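Local coordinates for protein putative rubredoxin reductase (Rhodopseudomonas palustris, PDB 3FG2) that probably passes electrons from NADH through its bound FAD to a ferredoxin that supplies the CYP199A2 cytochrome P450 system, at residues Gly13-Val16 with Ala17-Leu20; Pro39-Arg42 with Pro43-Ser46; Glu133-Arg136 with Gln137-Asp141; Ala296-Gln299 with Ala300-Val303. One frame throughout, in Å; residues are numbered along the deposited sequence.

Interaction 1 (Gly13-Val16 with Ala17-Leu20); sequences GFQV and AVSL
Val18 leans over one face of the Phe14 ring one helical turn away. Starting at its CB, which lies 3.6 Å from Phe14 O, the side chain splits. CG1 stands anti to the backbone N (chi1 168°), which turns CG2 back toward the preceding turn, where it rests 3.5 Å above the ring plane, displaced toward the rim and 3.6 Å from Phe14 CZ. This is a CH-pi contact, and a branched aliphatic residue suits it because one methyl can serve the ring while the other faces a different way. On another side of the helix Gln15 O accepts two donors from Ser19: the main-chain N at 2.7 Å, nearly straight, and OG at 3.1 Å, coming from above the carbonyl plane. Ser19 OG also lies 2.9 Å from Gln15 OE1, its small size fitting it beside both oxygens. With an alanine here, Gln15 O would probably keep the main-chain donor alone, and the contact beside the amide would go. Gly13, of what appears to be a GxGxxG dinucleotide-binding motif, begins this run close to FAD, and the whole belongs to the helix of a Rossmann-type beta-alpha-beta unit.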
loop_
_atom_site.group_PDB
_atom_site.type_symbol
_atom_site.label_atom_id
_atom_site.label_comp_id
_atom_site.label_asym_id
_atom_site.label_seq_id
_atom_site.Cartn_x
_atom_site.Cartn_y
_atom_site.Cartn_z
ATOM N N GLY A 13 11.061 -6.518 -1.605
ATOM C CA GLY A 13 12.226 -7.047 -2.288
ATOM C C GLY A 13 13.524 -6.514 -1.713
ATOM O O GLY A 13 14.457 -7.271 -1.435
ATOM N N PHE A 14 13.582 -5.201 -1.537
ATOM C CA PHE A 14 14.763 -4.553 -0.989
ATOM C C PHE A 14 15.030 -4.995 0.452
ATOM O O PHE A 14 16.168 -5.293 0.818
ATOM C CB PHE A 14 14.586 -3.035 -1.033
ATOM C CG PHE A 14 15.622 -2.284 -0.252
ATOM C CD1 PHE A 14 16.917 -2.163 -0.728
ATOM C CD2 PHE A 14 15.299 -1.710 0.976
ATOM C CE1 PHE A 14 17.886 -1.478 0.008
ATOM C CE2 PHE A 14 16.259 -1.022 1.722
ATOM C CZ PHE A 14 17.555 -0.906 1.237
ATOM N N GLN A 15 13.977 -5.040 1.262
ATOM C CA GLN A 15 14.107 -5.428 2.664
ATOM C C GLN A 15 14.587 -6.857 2.881
ATOM O O GLN A 15 15.409 -7.106 3.763
ATOM C CB GLN A 15 12.782 -5.221 3.399
ATOM C CG GLN A 15 12.892 -5.402 4.904
ATOM C CD GLN A 15 13.871 -4.426 5.537
ATOM O OE1 GLN A 15 14.822 -4.830 6.220
ATOM N NE2 GLN A 15 13.645 -3.132 5.315
ATOM N N VAL A 16 14.081 -7.806 2.102
ATOM C CA VAL A 16 14.518 -9.186 2.276
ATOM C C VAL A 16 15.998 -9.305 1.901
ATOM O O VAL A 16 16.753 -10.043 2.531
ATOM C CB VAL A 16 13.683 -10.166 1.428
ATOM C CG1 VAL A 16 13.935 -9.937 -0.044
ATOM C CG2 VAL A 16 14.022 -11.591 1.810
ATOM N N ALA A 17 16.415 -8.565 0.880
ATOM C CA ALA A 17 17.811 -8.594 0.463
ATOM C C ALA A 17 18.672 -8.110 1.625
ATOM O O ALA A 17 19.615 -8.781 2.049
ATOM C CB ALA A 17 18.019 -7.689 -0.753
ATOM N N VAL A 18 18.329 -6.934 2.134
ATOM C CA VAL A 18 19.055 -6.338 3.242
ATOM C C VAL A 18 19.030 -7.202 4.498
ATOM O O VAL A 18 20.080 -7.487 5.070
ATOM C CB VAL A 18 18.493 -4.941 3.562
ATOM C CG1 VAL A 18 19.042 -4.440 4.890
ATOM C CG2 VAL A 18 18.862 -3.981 2.441
ATOM N N SER A 19 17.842 -7.630 4.918
ATOM C CA SER A 19 17.716 -8.451 6.115
ATOM C C SER A 19 18.456 -9.769 5.970
ATOM O O SER A 19 18.917 -10.351 6.957
ATOM C CB SER A 19 16.246 -8.726 6.424
ATOM O OG SER A 19 15.586 -7.533 6.809
ATOM N N LEU A 20 18.562 -10.240 4.735
ATOM C CA LEU A 20 19.248 -11.491 4.463
ATOM C C LEU A 20 20.729 -11.299 4.807
ATOM O O LEU A 20 21.336 -12.134 5.486
ATOM C CB LEU A 20 19.065 -11.851 2.991
ATOM C CG LEU A 20 18.883 -13.303 2.539
ATOM C CD1 LEU A 20 18.119 -14.126 3.569
ATOM C CD2 LEU A 20 18.142 -13.279 1.195
#

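Interaction 2 (Pro39-Arg42 with Pro43-Ser46). With FAD (flavin-adenine dinucleotide), chain B.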
loop_
_atom_site.group_PDB
_atom_site.type_symbol
_atom_site.label_atom_id
_atom_site.label_comp_id
_atom_site.label_asym_id
_atom_site.label_seq_id
_atom_site.Cartn_x
_atom_site.Cartn_y
_atom_site.Cartn_z
ATOM N N PRO A 39 16.044 1.005 -6.130
ATOM C CA PRO A 39 14.902 0.688 -5.266
ATOM C C PRO A 39 14.459 1.954 -4.527
ATOM O O PRO A 39 15.285 2.649 -3.944
ATOM C CB PRO A 39 15.476 -0.373 -4.340
ATOM C CG PRO A 39 16.378 -1.127 -5.257
ATOM C CD PRO A 39 17.095 -0.019 -6.006
ATOM N N TYR A 40 13.163 2.253 -4.549
ATOM C CA TYR A 40 12.672 3.470 -3.913
ATOM C C TYR A 40 11.433 3.331 -3.031
ATOM O O TYR A 40 10.743 2.312 -3.045
ATOM C CB TYR A 40 12.412 4.523 -4.993
ATOM C CG TYR A 40 11.318 4.151 -5.972
ATOM C CD1 TYR A 40 10.001 4.556 -5.758
ATOM C CD2 TYR A 40 11.599 3.402 -7.116
ATOM C CE1 TYR A 40 8.990 4.234 -6.658
ATOM C CE2 TYR A 40 10.590 3.069 -8.026
ATOM C CZ TYR A 40 9.288 3.494 -7.788
ATOM O OH TYR A 40 8.280 3.189 -8.675
ATOM N N GLN A 41 11.161 4.387 -2.273
ATOM C CA GLN A 41 10.028 4.442 -1.354
ATOM C C GLN A 41 8.733 4.833 -2.069
ATOM O O GLN A 41 8.725 5.723 -2.919
ATOM C CB GLN A 41 10.301 5.470 -0.250
ATOM C CG GLN A 41 11.633 5.311 0.484
ATOM C CD GLN A 41 12.022 6.572 1.251
ATOM O OE1 GLN A 41 11.311 7.009 2.160
ATOM N NE2 GLN A 41 13.151 7.168 0.874
ATOM N N ARG A 42 7.639 4.178 -1.696
ATOM C CA ARG A 42 6.330 4.452 -2.281
ATOM C C ARG A 42 5.514 5.532 -1.564
ATOM O O ARG A 42 4.953 6.418 -2.200
ATOM C CB ARG A 42 5.497 3.168 -2.331
ATOM C CG ARG A 42 5.584 2.413 -3.644
ATOM C CD ARG A 42 6.976 1.893 -3.899
ATOM N NE ARG A 42 7.102 1.283 -5.219
ATOM C CZ ARG A 42 8.238 0.779 -5.693
ATOM N NH1 ARG A 42 9.333 0.817 -4.948
ATOM N NH2 ARG A 42 8.290 0.244 -6.908
ATOM N N PRO A 43 5.450 5.481 -0.229
ATOM C CA PRO A 43 4.681 6.463 0.543
ATOM C C PRO A 43 4.783 7.926 0.127
ATOM O O PRO A 43 3.770 8.628 0.056
ATOM C CB PRO A 43 5.166 6.232 1.976
ATOM C CG PRO A 43 5.451 4.755 1.985
ATOM C CD PRO A 43 6.192 4.579 0.671
ATOM N N PRO A 44 6.001 8.414 -0.148
ATOM C CA PRO A 44 6.152 9.819 -0.548
ATOM C C PRO A 44 5.564 10.167 -1.924
ATOM O O PRO A 44 5.356 11.340 -2.233
ATOM C CB PRO A 44 7.670 10.024 -0.512
ATOM C CG PRO A 44 8.141 8.985 0.480
ATOM C CD PRO A 44 7.315 7.797 0.094
ATOM N N LEU A 45 5.301 9.146 -2.740
ATOM C CA LEU A 45 4.774 9.341 -4.092
ATOM C C LEU A 45 3.471 10.128 -4.204
ATOM O O LEU A 45 3.274 10.872 -5.164
ATOM C CB LEU A 45 4.603 7.988 -4.776
ATOM C CG LEU A 45 5.898 7.225 -5.072
ATOM C CD1 LEU A 45 5.564 5.838 -5.598
ATOM C CD2 LEU A 45 6.732 8.003 -6.088
ATOM N N SER A 46 2.580 9.956 -3.236
ATOM C CA SER A 46 1.307 10.660 -3.245
ATOM C C SER A 46 1.304 11.708 -2.145
ATOM O O SER A 46 0.258 12.260 -1.792
ATOM C CB SER A 46 0.166 9.675 -3.014
ATOM O OG SER A 46 0.407 8.910 -1.849
HETATM P PA FAD B . 6.131 -2.732 -4.323
HETATM O O1A FAD B . 5.015 -2.353 -5.228
HETATM O O2A FAD B . 6.781 -1.802 -3.584
HETATM O O5B FAD B . 7.175 -3.164 -5.366
HETATM C C5B FAD B . 6.959 -4.195 -6.381
HETATM C C4B FAD B . 8.157 -4.036 -7.343
HETATM O O4B FAD B . 8.262 -5.294 -8.113
HETATM C C3B FAD B . 8.027 -2.917 -8.393
HETATM O O3B FAD B . 9.130 -2.082 -8.550
HETATM C C2B FAD B . 7.577 -3.682 -9.605
HETATM O O2B FAD B . 7.770 -2.995 -10.803
HETATM C C1B FAD B . 8.454 -4.895 -9.510
HETATM N N9A FAD B . 8.040 -6.087 -10.253
HETATM C C8A FAD B . 6.758 -6.530 -10.461
HETATM N N7A FAD B . 6.705 -7.642 -11.184
HETATM C C5A FAD B . 8.006 -7.946 -11.465
HETATM C C6A FAD B . 8.616 -9.055 -12.233
HETATM N N6A FAD B . 7.937 -10.012 -12.822
HETATM N N1A FAD B . 9.995 -9.024 -12.297
HETATM C C2A FAD B . 10.746 -8.041 -11.696
HETATM N N3A FAD B . 10.267 -6.996 -10.980
HETATM C C4A FAD B . 8.887 -6.991 -10.891
HETATM N N1 FAD B . 1.838 1.967 2.796
HETATM C C2 FAD B . 1.906 2.441 4.040
HETATM O O2 FAD B . 1.978 1.710 4.981
HETATM N N3 FAD B . 1.901 3.847 4.319
HETATM C C4 FAD B . 1.831 4.786 3.304
HETATM O O4 FAD B . 1.835 5.972 3.579
HETATM C C4X FAD B . 1.761 4.279 1.937
HETATM N N5 FAD B . 1.699 5.150 0.900
HETATM C C5X FAD B . 1.643 4.638 -0.384
HETATM C C6 FAD B . 1.593 5.568 -1.460
HETATM C C7 FAD B . 1.542 5.153 -2.775
HETATM C C7M FAD B . 1.490 6.184 -3.885
HETATM C C8 FAD B . 1.538 3.719 -3.086
HETATM C C8M FAD B . 1.487 3.191 -4.503
HETATM C C9 FAD B . 1.582 2.787 -2.028
HETATM C C9A FAD B . 1.638 3.232 -0.685
HETATM N N10 FAD B . 1.702 2.328 0.457
HETATM C C10 FAD B . 1.765 2.817 1.731
HETATM C "C1'" FAD B . 1.706 0.871 0.168
HETATM C "C2'" FAD B . 3.169 0.347 0.042
HETATM O "O2'" FAD B . 3.829 1.114 -0.939
HETATM C "C3'" FAD B . 3.106 -1.117 -0.344
HETATM O "O3'" FAD B . 2.455 -1.854 0.684
HETATM C "C4'" FAD B . 4.511 -1.658 -0.544
HETATM O "O4'" FAD B . 5.198 -0.914 -1.586
HETATM C "C5'" FAD B . 4.414 -3.112 -0.936
HETATM O "O5'" FAD B . 5.887 -3.625 -1.177
HETATM P P FAD B . 6.143 -4.653 -2.242
HETATM O O1P FAD B . 7.676 -4.875 -2.106
HETATM O O2P FAD B . 5.367 -5.806 -2.126
HETATM O O3P FAD B . 5.843 -4.101 -3.566
#
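Leu45 abuts the edge of the Tyr40 ring: its CD1 lies in the ring plane, 3.9 Å from Tyr40 CE1, and the two side chains run at about a right angle. The same methyl borders the aliphatic start of Arg42, a fitting place for a branched apolar residue. Over a face of the tyrosine comes Arg42 NH1, 3.7 Å above the ring plane and over its centre. The guanidinium thus lies between two partners, with Tyr40 CZ over one face and FAD O2A 3.5 Å above the other. A bend at chi2 (65°) carries the otherwise extended chain along the cofactor, until Arg42 NH2 comes within 3.0 Å of FAD O3B and forms a salt bridge with Glu35, which also receives Tyr40 OH. The backbone then turns: Leu45 N donates to Arg42 O at 2.8 Å. Pro43 and Pro44, having no N-H to offer, leave that oxygen to Leu45 and stiffen the turn. Pro43 CA is 3.3 Å from FAD N5, while Ser46, whose OG bonds to Glu156, approaches the dimethylbenzene end near FAD C6. The chemistry is therefore divided: a cation, held by Glu35, beside the pyrophosphate, where it would be expected to offset negative charge, and rigid, mostly apolar groups beside the flavin ring.

Interaction 3 (Glu133-Arg136 with Gln137-Asp141); sequences EVLR and QRMPD
The carboxylate of Glu133 meets the amide of Gln137 with their planes 53° apart, and lies in plane at the edge of the Arg136 guanidinium, while Gln137 CG sits over one face of that guanidinium. Arg136 grips the acid side-on: NE reaches Glu133 OE2 at 2.7 Å, almost straight (173°), and NH2 reaches OE1 at 2.6 Å on its syn lone pair. Glu133 OE1 then takes a second donor on its anti side, Gln137 NE2 at 2.8 Å, though this bond is bent. Glu133 can serve both because its CG is anti to the backbone N and the chain folds at chi2 (56°), laying the carboxylate along the helix toward residues three and four places on. Tyr49 OH adds a partner for OE2. A glutamine in place of Glu133 would probably leave the Arg136 cation without its counter-charge and weaken its two-point hold. On the buried side Met139, whose unbranched chain bends at chi3 to bring CE back toward Arg136, has CG 4.3 Å from Leu135 CD1 and CE 3.9 Å from Arg136 CA. Arg138 pairs with Asp122. The pattern is an amphipathic helix with i to i+3 and i to i+4 polar side-chain bonds outside, Leu135 packed on strands 123-124 and 232-235, and Met139 on helix 152-163, in what is probably the NADH-binding domain.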
loop_
_atom_site.group_PDB
_atom_site.type_symbol
_atom_site.label_atom_id
_atom_site.label_comp_id
_atom_site.label_asym_id
_atom_site.label_seq_id
_atom_site.Cartn_x
_atom_site.Cartn_y
_atom_site.Cartn_z
ATOM N N GLU A 133 5.846 11.483 -11.058
ATOM C CA GLU A 133 6.561 12.584 -11.696
ATOM C C GLU A 133 5.767 13.256 -12.817
ATOM O O GLU A 133 5.799 14.484 -12.947
ATOM C CB GLU A 133 7.912 12.107 -12.238
ATOM C CG GLU A 133 8.711 13.201 -12.928
ATOM C CD GLU A 133 8.944 14.409 -12.043
ATOM O OE1 GLU A 133 9.343 15.460 -12.578
ATOM O OE2 GLU A 133 8.735 14.320 -10.815
ATOM N N VAL A 134 5.057 12.470 -13.625
ATOM C CA VAL A 134 4.271 13.061 -14.708
ATOM C C VAL A 134 3.124 13.884 -14.126
ATOM O O VAL A 134 2.813 14.973 -14.607
ATOM C CB VAL A 134 3.679 11.989 -15.656
ATOM C CG1 VAL A 134 4.752 10.989 -16.052
ATOM C CG2 VAL A 134 2.517 11.293 -14.997
ATOM N N LEU A 135 2.506 13.365 -13.074
ATOM C CA LEU A 135 1.400 14.057 -12.434
ATOM C C LEU A 135 1.906 15.370 -11.834
ATOM O O LEU A 135 1.238 16.401 -11.912
ATOM C CB LEU A 135 0.792 13.158 -11.356
ATOM C CG LEU A 135 -0.553 13.571 -10.754
ATOM C CD1 LEU A 135 -1.534 13.988 -11.853
ATOM C CD2 LEU A 135 -1.104 12.393 -9.963
ATOM N N ARG A 136 3.101 15.325 -11.253
ATOM C CA ARG A 136 3.709 16.505 -10.651
ATOM C C ARG A 136 3.898 17.605 -11.701
ATOM O O ARG A 136 3.652 18.782 -11.436
ATOM C CB ARG A 136 5.068 16.136 -10.044
ATOM C CG ARG A 136 5.726 17.252 -9.222
ATOM C CD ARG A 136 7.110 16.826 -8.750
ATOM N NE ARG A 136 8.071 16.793 -9.848
ATOM C CZ ARG A 136 8.692 17.867 -10.331
ATOM N NH1 ARG A 136 8.461 19.066 -9.811
ATOM N NH2 ARG A 136 9.543 17.746 -11.341
ATOM N N GLN A 137 4.334 17.209 -12.893
ATOM C CA GLN A 137 4.558 18.150 -13.985
ATOM C C GLN A 137 3.269 18.554 -14.705
ATOM O O GLN A 137 3.201 19.636 -15.291
ATOM C CB GLN A 137 5.518 17.550 -15.015
ATOM C CG GLN A 137 6.910 17.282 -14.501
ATOM C CD GLN A 137 7.818 16.713 -15.574
ATOM O OE1 GLN A 137 7.911 17.256 -16.676
ATOM N NE2 GLN A 137 8.503 15.616 -15.255
ATOM N N ARG A 138 2.257 17.688 -14.661
ATOM C CA ARG A 138 0.988 17.942 -15.341
ATOM C C ARG A 138 0.031 18.899 -14.627
ATOM O O ARG A 138 -0.671 19.673 -15.281
ATOM C CB ARG A 138 0.266 16.615 -15.598
ATOM C CG ARG A 138 -0.985 16.713 -16.476
ATOM C CD ARG A 138 -0.619 16.884 -17.940
ATOM N NE ARG A 138 0.295 15.840 -18.397
ATOM C CZ ARG A 138 -0.069 14.634 -18.832
ATOM N NH1 ARG A 138 -1.351 14.290 -18.886
ATOM N NH2 ARG A 138 0.861 13.765 -19.212
ATOM N N MET A 139 0.000 18.850 -13.296
ATOM C CA MET A 139 -0.903 19.698 -12.519
ATOM C C MET A 139 -0.827 21.198 -12.779
ATOM O O MET A 139 -1.852 21.880 -12.807
ATOM C CB MET A 139 -0.711 19.452 -11.026
ATOM C CG MET A 139 -1.242 18.118 -10.529
ATOM S SD MET A 139 -1.114 18.029 -8.733
ATOM C CE MET A 139 0.542 17.377 -8.543
ATOM N N PRO A 140 0.387 21.741 -12.952
ATOM C CA PRO A 140 0.508 23.183 -13.206
ATOM C C PRO A 140 -0.169 23.653 -14.500
ATOM O O PRO A 140 -0.516 24.827 -14.635
ATOM C CB PRO A 140 2.021 23.402 -13.216
ATOM C CG PRO A 140 2.555 22.077 -13.687
ATOM C CD PRO A 140 1.713 21.101 -12.908
ATOM N N ASP A 141 -0.359 22.734 -15.443
ATOM C CA ASP A 141 -1.000 23.065 -16.714
ATOM C C ASP A 141 -2.462 22.627 -16.728
ATOM O O ASP A 141 -3.104 22.627 -17.777
ATOM C CB ASP A 141 -0.271 22.390 -17.879
ATOM C CG ASP A 141 1.216 22.663 -17.869
ATOM O OD1 ASP A 141 1.926 22.039 -17.052
ATOM O OD2 ASP A 141 1.671 23.507 -18.672
#

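Interaction 4 (Ala296-Gln299 with Ala300-Val303); sequences ATDQ and ARCV
Thr297 and Arg301 lie side by side one turn apart and point the same way along the surface of helix 293-306. The arginine is extended from CG to NE, so it runs back over the preceding turn, with its CG 3.6 Å from Thr297 O. That oxygen of Thr297 is taken by Arg301 N at 3.0 Å. The guanidinium ends near the threonine methyl, but so close that the exact placing is doubtful. Thr297 itself is turned with OG1 beside its backbone N (chi1 -64°), which brings the hydroxyl to Val293 O; a short side chain with a hydroxyl suits this bond back to the previous turn. Asp298 points elsewhere and is held by Gln294: its OD1 stays 5.2 Å from Arg301 NE, at which a mild attraction is possible, though the charged atoms do not touch. Gln299 is extended beyond CG and places OE1 on Gly274 N, while its own carbonyl O receives Val303 N at 3.1 Å and has Val303 CG2 3.6 Å away. Ala300 carries only a CB, 3.3 Å from Ala296 O, and this smallness lets helix 11-22 come close, with Gln15 against it. Arg301 touches the same helix at Gln15 and Ser19. Cys302 N closes the remaining turn on Asp298 O at 2.9 Å. At the start of the run Ala296 touches both FAD and Ala12, so the arrangement is that of a helix with one end at the cofactor pocket and with Ala296, Ala300 and Arg301 against helix 11-22, the dinucleotide-binding helix of the FAD domain.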
loop_
_atom_site.group_PDB
_atom_site.type_symbol
_atom_site.label_atom_id
_atom_site.label_comp_id
_atom_site.label_asym_id
_atom_site.label_seq_id
_atom_site.Cartn_x
_atom_site.Cartn_y
_atom_site.Cartn_z
ATOM N N ALA A 296 5.161 -5.465 4.162
ATOM C CA ALA A 296 6.253 -5.791 3.256
ATOM C C ALA A 296 7.533 -6.000 4.049
ATOM O O ALA A 296 8.280 -6.956 3.830
ATOM C CB ALA A 296 6.446 -4.657 2.238
ATOM N N THR A 297 7.764 -5.093 4.985
ATOM C CA THR A 297 8.948 -5.118 5.821
ATOM C C THR A 297 9.006 -6.314 6.767
ATOM O O THR A 297 9.978 -7.067 6.756
ATOM C CB THR A 297 9.034 -3.807 6.628
ATOM O OG1 THR A 297 9.195 -2.709 5.720
ATOM C CG2 THR A 297 10.195 -3.837 7.598
ATOM N N ASP A 298 7.974 -6.497 7.585
ATOM C CA ASP A 298 7.968 -7.602 8.533
ATOM C C ASP A 298 7.995 -8.948 7.827
ATOM O O ASP A 298 8.640 -9.891 8.289
ATOM C CB ASP A 298 6.749 -7.534 9.456
ATOM C CG ASP A 298 6.735 -6.286 10.318
ATOM O OD1 ASP A 298 7.820 -5.717 10.594
ATOM O OD2 ASP A 298 5.626 -5.883 10.731
ATOM N N GLN A 299 7.298 -9.047 6.704
ATOM C CA GLN A 299 7.291 -10.302 5.978
ATOM C C GLN A 299 8.691 -10.591 5.452
ATOM O O GLN A 299 9.149 -11.739 5.478
ATOM C CB GLN A 299 6.272 -10.257 4.841
ATOM C CG GLN A 299 4.914 -10.815 5.234
ATOM C CD GLN A 299 3.965 -10.910 4.063
ATOM O OE1 GLN A 299 4.380 -11.185 2.935
ATOM N NE2 GLN A 299 2.679 -10.703 4.324
ATOM N N ALA A 300 9.378 -9.547 4.991
ATOM C CA ALA A 300 10.734 -9.708 4.483
ATOM C C ALA A 300 11.632 -10.234 5.605
ATOM O O ALA A 300 12.421 -11.157 5.401
ATOM C CB ALA A 300 11.263 -8.385 3.965
ATOM N N ARG A 301 11.505 -9.647 6.793
ATOM C CA ARG A 301 12.301 -10.075 7.938
ATOM C C ARG A 301 12.036 -11.551 8.252
ATOM O O ARG A 301 12.968 -12.319 8.509
ATOM C CB ARG A 301 11.970 -9.213 9.163
ATOM C CG ARG A 301 12.600 -7.820 9.148
ATOM C CD ARG A 301 12.101 -6.981 10.325
ATOM N NE ARG A 301 12.998 -5.875 10.655
ATOM C CZ ARG A 301 13.269 -4.850 9.853
ATOM N NH1 ARG A 301 12.707 -4.774 8.657
ATOM N NH2 ARG A 301 14.112 -3.903 10.244
ATOM N N CYS A 302 10.763 -11.938 8.224
ATOM C CA CYS A 302 10.370 -13.311 8.502
ATOM C C CYS A 302 11.046 -14.323 7.577
ATOM O O CYS A 302 11.492 -15.389 8.022
ATOM C CB CYS A 302 8.859 -13.451 8.379
ATOM S SG CYS A 302 8.278 -15.116 8.711
ATOM N N VAL A 303 11.100 -13.994 6.286
ATOM C CA VAL A 303 11.727 -14.861 5.296
ATOM C C VAL A 303 13.241 -14.877 5.484
ATOM O O VAL A 303 13.860 -15.941 5.463
ATOM C CB VAL A 303 11.399 -14.396 3.862
ATOM C CG1 VAL A 303 12.304 -15.100 2.851
ATOM C CG2 VAL A 303 9.947 -14.701 3.556
#

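From the N terminus, the four contacts come in series; each spans only neighbouring residues, so none encloses a long loop and none nests in or crosses another. Interaction 1, on helix 11-22, is followed by interaction 2, in the loop after strand 29-32; they meet where Phe14 packs on Pro39. Interaction 3, on helix 129-138, comes within about 6 Å (nearest atoms) of interaction 2 without touching it. Interaction 4 returns, far along the chain, to lie beside interaction 1, where Gln15 meets Ala300 and Arg301. Helices 11-22 and 293-306 and the 39-46 loop border the FAD, whereas interaction 3 lies about 34 Å from interaction 4, centre to centre.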